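Local coordinates for flavohemoprotein (Vibrio cholerae O1 biovar El Tor, PDB 4EH1) that probably uses FAD, heme, oxygen and NAD(P)H to convert nitric oxide to nitrate, this piece being the FAD- and NAD(P)H-binding reductase domain, at residues Val72-Val77 with Tyr88-Val93. Residues are numbered along the deposited sequence; the frame is centred on the assembly and turned at random. Where two conformers were deposited one is given.
Sequences VKREGV and YLHNNV. With FAD (flavin-adenine dinucleotide), chain C.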
ATOM      1  N   VAL A  72      -5.606  -6.631  -6.215  1.00 28.79           N
ATOM      2  CA  VAL A  72      -5.153  -7.995  -6.303  1.00 26.45           C
ATOM      3  C   VAL A  72      -5.183  -8.685  -4.933  1.00 26.58           C
ATOM      4  O   VAL A  72      -4.548  -8.244  -3.974  1.00 19.57           O
ATOM      5  CB  VAL A  72      -3.711  -8.011  -6.860  1.00 25.18           C
ATOM      6  CG1 VAL A  72      -3.137  -9.405  -6.767  1.00 22.61           C
ATOM      7  CG2 VAL A  72      -3.671  -7.411  -8.317  1.00 17.74           C
ATOM      8  N   LYS A  73      -5.948  -9.761  -4.845  1.00 25.26           N
ATOM      9  CA  LYS A  73      -5.998 -10.515  -3.606  1.00 24.02           C
ATOM     10  C   LYS A  73      -4.874 -11.562  -3.536  1.00 25.84           C
ATOM     11  O   LYS A  73      -4.737 -12.382  -4.432  1.00 27.80           O
ATOM     12  CB  LYS A  73      -7.335 -11.202  -3.440  1.00 22.87           C
ATOM     13  CG  LYS A  73      -7.400 -11.873  -2.047  1.00 27.31           C
ATOM     14  CD  LYS A  73      -8.584 -12.791  -1.846  1.00 44.40           C
ATOM     15  CE  LYS A  73      -8.276 -13.736  -0.657  1.00 51.77           C
ATOM     16  NZ  LYS A  73      -9.404 -14.595  -0.251  1.00 63.90           N
ATOM     17  N   ARG A  74      -4.070 -11.487  -2.486  0.60 26.13           N
ATOM     18  CA  ARG A  74      -3.103 -12.524  -2.124  0.60 33.63           C
ATOM     19  C   ARG A  74      -3.874 -13.847  -1.994  0.60 35.51           C
ATOM     20  O   ARG A  74      -4.591 -14.042  -1.016  0.60 35.67           O
ATOM     21  CB  ARG A  74      -2.487 -12.149  -0.765  0.60 35.36           C
ATOM     22  CG  ARG A  74      -1.059 -12.582  -0.517  0.60 37.51           C
ATOM     23  CD  ARG A  74      -0.268 -11.522   0.282  0.60 33.88           C
ATOM     24  NE  ARG A  74      -0.591 -11.463   1.704  0.60 32.68           N
ATOM     25  CZ  ARG A  74      -1.045 -10.381   2.342  0.60 34.71           C
ATOM     26  NH1 ARG A  74      -1.240  -9.227   1.699  0.60 31.35           N
ATOM     27  NH2 ARG A  74      -1.300 -10.449   3.638  0.60 37.35           N
ATOM     28  N   GLU A  75      -3.777 -14.738  -2.980  1.00 33.30           N
ATOM     29  CA  GLU A  75      -4.590 -15.964  -2.919  1.00 36.49           C
ATOM     30  C   GLU A  75      -3.901 -17.114  -2.188  1.00 34.32           C
ATOM     31  O   GLU A  75      -2.682 -17.220  -2.186  1.00 35.21           O
ATOM     32  CB  GLU A  75      -5.120 -16.407  -4.295  1.00 37.02           C
ATOM     33  CG  GLU A  75      -6.198 -17.518  -4.180  1.00 79.01           C
ATOM     34  CD  GLU A  75      -6.991 -17.776  -5.464  1.00 83.35           C
ATOM     35  OE1 GLU A  75      -7.530 -16.800  -6.046  1.00 85.58           O
ATOM     36  OE2 GLU A  75      -7.089 -18.958  -5.881  1.00 81.47           O
ATOM     37  N   GLY A  76      -4.690 -17.942  -1.519  1.00 39.43           N
ATOM     38  CA  GLY A  76      -4.176 -19.155  -0.898  1.00 35.04           C
ATOM     39  C   GLY A  76      -3.226 -18.894   0.254  1.00 37.44           C
ATOM     40  O   GLY A  76      -2.283 -19.654   0.473  1.00 37.39           O
ATOM     41  N   VAL A  77      -3.461 -17.824   1.003  1.00 39.09           N
ATOM     42  CA  VAL A  77      -2.627 -17.570   2.173  1.00 38.35           C
ATOM     43  C   VAL A  77      -2.849 -18.682   3.202  1.00 41.65           C
ATOM     44  O   VAL A  77      -3.972 -19.036   3.499  1.00 46.61           O
ATOM     45  CB  VAL A  77      -2.904 -16.202   2.822  1.00 36.37           C
ATOM     46  CG1 VAL A  77      -2.004 -16.023   4.045  1.00 34.01           C
ATOM     47  CG2 VAL A  77      -2.645 -15.074   1.832  1.00 31.47           C
ATOM     48  N   TYR A  88       3.460 -12.958  -6.186  1.00 28.67           N
ATOM     49  CA  TYR A  88       4.569 -12.315  -6.838  1.00 31.78           C
ATOM     50  C   TYR A  88       4.387 -10.799  -6.881  1.00 29.27           C
ATOM     51  O   TYR A  88       5.314 -10.066  -6.601  1.00 31.55           O
ATOM     52  CB  TYR A  88       4.734 -12.835  -8.244  1.00 30.78           C
ATOM     53  CG  TYR A  88       5.921 -12.220  -8.927  1.00 28.45           C
ATOM     54  CD1 TYR A  88       7.212 -12.603  -8.582  1.00 35.05           C
ATOM     55  CD2 TYR A  88       5.754 -11.248  -9.901  1.00 28.15           C
ATOM     56  CE1 TYR A  88       8.308 -12.053  -9.196  1.00 38.05           C
ATOM     57  CE2 TYR A  88       6.859 -10.679 -10.540  1.00 30.57           C
ATOM     58  CZ  TYR A  88       8.131 -11.095 -10.176  1.00 38.44           C
ATOM     59  OH  TYR A  88       9.228 -10.554 -10.798  1.00 44.35           O
ATOM     60  N   LEU A  89       3.187 -10.372  -7.252  1.00 30.55           N
ATOM     61  CA  LEU A  89       2.801  -8.972  -7.311  1.00 27.53           C
ATOM     62  C   LEU A  89       2.910  -8.290  -5.951  1.00 33.01           C
ATOM     63  O   LEU A  89       3.563  -7.242  -5.845  1.00 25.33           O
ATOM     64  CB  LEU A  89       1.372  -8.834  -7.836  1.00 23.46           C
ATOM     65  CG  LEU A  89       1.226  -9.183  -9.312  1.00 29.54           C
ATOM     66  CD1 LEU A  89      -0.223  -9.092  -9.735  1.00 23.08           C
ATOM     67  CD2 LEU A  89       2.131  -8.283 -10.182  1.00 30.83           C
ATOM     68  N   HIS A  90       2.243  -8.871  -4.943  1.00 27.58           N
ATOM     69  CA  HIS A  90       2.320  -8.392  -3.564  1.00 31.58           C
ATOM     70  C   HIS A  90       3.775  -8.314  -3.059  1.00 30.02           C
ATOM     71  O   HIS A  90       4.206  -7.283  -2.565  1.00 29.00           O
ATOM     72  CB  HIS A  90       1.494  -9.292  -2.608  1.00 31.18           C
ATOM     73  CG  HIS A  90       0.032  -8.971  -2.578  1.00 24.90           C
ATOM     74  ND1 HIS A  90      -0.595  -8.464  -1.458  1.00 27.42           N
ATOM     75  CD2 HIS A  90      -0.932  -9.072  -3.532  1.00 25.65           C
ATOM     76  CE1 HIS A  90      -1.875  -8.263  -1.718  1.00 23.47           C
ATOM     77  NE2 HIS A  90      -2.108  -8.626  -2.969  1.00 24.25           N
ATOM     78  N   ASN A  91       4.543  -9.384  -3.223  1.00 26.18           N
ATOM     79  CA  ASN A  91       5.861  -9.448  -2.591  1.00 29.04           C
ATOM     80  C   ASN A  91       7.018  -8.857  -3.368  1.00 34.78           C
ATOM     81  O   ASN A  91       7.979  -8.422  -2.766  1.00 38.20           O
ATOM     82  CB  ASN A  91       6.220 -10.892  -2.218  1.00 31.38           C
ATOM     83  CG  ASN A  91       5.263 -11.476  -1.189  1.00 41.17           C
ATOM     84  OD1 ASN A  91       4.699 -10.745  -0.381  1.00 44.09           O
ATOM     85  ND2 ASN A  91       5.063 -12.786  -1.228  1.00 45.64           N
ATOM     86  N   ASN A  92       6.949  -8.864  -4.693  1.00 32.00           N
ATOM     87  CA  ASN A  92       8.133  -8.577  -5.494  1.00 28.97           C
ATOM     88  C   ASN A  92       7.993  -7.361  -6.383  1.00 28.31           C
ATOM     89  O   ASN A  92       8.979  -6.746  -6.743  1.00 34.93           O
ATOM     90  CB  ASN A  92       8.471  -9.768  -6.408  1.00 34.55           C
ATOM     91  CG  ASN A  92       8.873 -11.012  -5.631  1.00 36.36           C
ATOM     92  OD1 ASN A  92      10.041 -11.394  -5.606  1.00 42.03           O
ATOM     93  ND2 ASN A  92       7.906 -11.641  -4.996  1.00 34.66           N
ATOM     94  N   VAL A  93       6.775  -7.041  -6.795  1.00 30.05           N
ATOM     95  CA  VAL A  93       6.609  -5.960  -7.743  1.00 32.19           C
ATOM     96  C   VAL A  93       6.413  -4.620  -7.015  1.00 31.77           C
ATOM     97  O   VAL A  93       5.317  -4.320  -6.551  1.00 25.79           O
ATOM     98  CB  VAL A  93       5.450  -6.252  -8.695  1.00 35.15           C
ATOM     99  CG1 VAL A  93       5.247  -5.067  -9.657  1.00 37.50           C
ATOM    100  CG2 VAL A  93       5.705  -7.583  -9.440  1.00 31.23           C
TER
HETATM  101  PA  FAD C 301      -2.501 -19.735  -8.803  1.00 29.10           P
HETATM  102  O1A FAD C 301      -3.028 -19.768 -10.134  1.00 24.76           O
HETATM  103  O2A FAD C 301      -1.139 -20.032  -8.519  1.00 20.05           O
HETATM  104  O5B FAD C 301      -3.327 -20.740  -7.969  1.00 27.54           O
HETATM  105  C5B FAD C 301      -4.685 -20.966  -8.248  1.00 35.66           C
HETATM  106  C4B FAD C 301      -5.376 -21.853  -7.228  1.00 42.52           C
HETATM  107  O4B FAD C 301      -4.981 -23.204  -7.366  1.00 40.60           O
HETATM  108  C3B FAD C 301      -4.992 -21.420  -5.846  1.00 49.74           C
HETATM  109  O3B FAD C 301      -6.099 -21.615  -5.003  1.00 56.93           O
HETATM  110  C2B FAD C 301      -3.914 -22.374  -5.461  1.00 42.70           C
HETATM  111  O2B FAD C 301      -3.975 -22.533  -4.078  1.00 47.02           O
HETATM  112  C1B FAD C 301      -4.258 -23.616  -6.230  1.00 41.42           C
HETATM  113  N9A FAD C 301      -3.028 -24.277  -6.650  1.00 42.10           N
HETATM  114  C8A FAD C 301      -1.986 -23.714  -7.222  1.00 49.58           C
HETATM  115  N7A FAD C 301      -1.021 -24.603  -7.453  1.00 50.53           N
HETATM  116  C5A FAD C 301      -1.452 -25.762  -7.011  1.00 44.76           C
HETATM  117  C6A FAD C 301      -0.909 -27.111  -6.947  1.00 45.76           C
HETATM  118  N6A FAD C 301       0.311 -27.396  -7.420  1.00 43.63           N
HETATM  119  N1A FAD C 301      -1.680 -28.027  -6.391  1.00 40.74           N
HETATM  120  C2A FAD C 301      -2.879 -27.751  -5.931  1.00 40.12           C
HETATM  121  N3A FAD C 301      -3.431 -26.556  -5.954  1.00 42.16           N
HETATM  122  C4A FAD C 301      -2.773 -25.537  -6.469  1.00 40.78           C
HETATM  123  N1  FAD C 301      -8.156 -11.600  -8.967  1.00 22.54           N
HETATM  124  C2  FAD C 301      -7.976 -10.480  -8.270  1.00 32.03           C
HETATM  125  O2  FAD C 301      -7.260 -10.517  -7.302  1.00 24.52           O
HETATM  126  N3  FAD C 301      -8.524  -9.321  -8.588  1.00 23.99           N
HETATM  127  C4  FAD C 301      -9.292  -9.177  -9.626  1.00 25.79           C
HETATM  128  O4  FAD C 301      -9.755  -8.092  -9.862  1.00 22.99           O
HETATM  129  C4X FAD C 301      -9.557 -10.366 -10.443  1.00 24.51           C
HETATM  130  N5  FAD C 301     -10.334 -10.320 -11.499  1.00 31.42           N
HETATM  131  C5X FAD C 301     -10.568 -11.403 -12.215  1.00 27.16           C
HETATM  132  C6  FAD C 301     -11.383 -11.297 -13.297  1.00 32.02           C
HETATM  133  C7  FAD C 301     -11.652 -12.393 -14.056  1.00 31.02           C
HETATM  134  C7M FAD C 301     -12.544 -12.285 -15.234  1.00 23.45           C
HETATM  135  C8  FAD C 301     -11.055 -13.678 -13.722  1.00 28.12           C
HETATM  136  C8M FAD C 301     -11.362 -14.843 -14.582  1.00 30.66           C
HETATM  137  C9  FAD C 301     -10.230 -13.791 -12.639  1.00 30.00           C
HETATM  138  C9A FAD C 301      -9.971 -12.692 -11.864  1.00 22.76           C
HETATM  139  N10 FAD C 301      -9.142 -12.779 -10.758  1.00 28.18           N
HETATM  140  C10 FAD C 301      -8.928 -11.619 -10.031  1.00 23.07           C
HETATM  141  C1' FAD C 301      -8.501 -14.040 -10.408  1.00 25.42           C
HETATM  142  C2' FAD C 301      -7.032 -14.002 -10.831  1.00 28.74           C
HETATM  143  O2' FAD C 301      -6.853 -13.894 -12.226  1.00 25.96           O
HETATM  144  C3' FAD C 301      -6.194 -15.207 -10.458  1.00 26.37           C
HETATM  145  O3' FAD C 301      -6.805 -16.402 -10.858  1.00 22.91           O
HETATM  146  C4' FAD C 301      -5.758 -15.255  -9.005  1.00 28.67           C
HETATM  147  O4' FAD C 301      -5.079 -14.059  -8.703  1.00 26.45           O
HETATM  148  C5' FAD C 301      -4.891 -16.460  -8.655  1.00 27.57           C
HETATM  149  O5' FAD C 301      -3.681 -16.523  -9.350  1.00 25.75           O
HETATM  150  P   FAD C 301      -2.354 -16.979  -8.721  1.00 28.08           P
HETATM  151  O1P FAD C 301      -1.427 -17.103  -9.797  1.00 27.35           O
HETATM  152  O2P FAD C 301      -2.048 -16.103  -7.657  1.00 28.15           O
HETATM  153  O3P FAD C 301      -2.743 -18.356  -8.137  1.00 22.61           O
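In the FAD-binding beta-barrel domain of this ferredoxin-reductase-like module, the end of strand 68-73, next to the flavin, is tied to helix 84-92 by His-90 and Val-72. His-90 NE2 donates to the carbonyl O of Val-72 at 2.7 Å. The bond is nearly straight at the hydrogen (168°) and lies in the imidazole plane, although NE2 sits well above the plane of the carbonyl. With CG of His-90 anti to its own carbonyl carbon (chi1 -83°), the ring is turned off the helix so that its NE2 edge faces the Val-72 carbonyl. Arg-74 CB lies over the centre of one ring face in a CH-pi contact, 4.1 Å from the centroid. Arg-74 is modelled in two conformers, and the approach of its guanidinium edge to ND1, seen in one, is uncertain. Val-72 CG1 packs 3.9 Å from His-90 CD2, while CG2 meets Leu-89 CD1; Tyr-57 and Phe-21 also touch this valine–leucine pair. Lys-73 N donates to flavin O2 (2.9 Å), and further along Glu-75 OE2 accepts from O3B of the adenosine ribose. The peptide joining Val-72 to Lys-73 thus has both polar atoms engaged, its C=O by the helix and its N-H by the isoalloxazine, which should fix its orientation beside the cofactor.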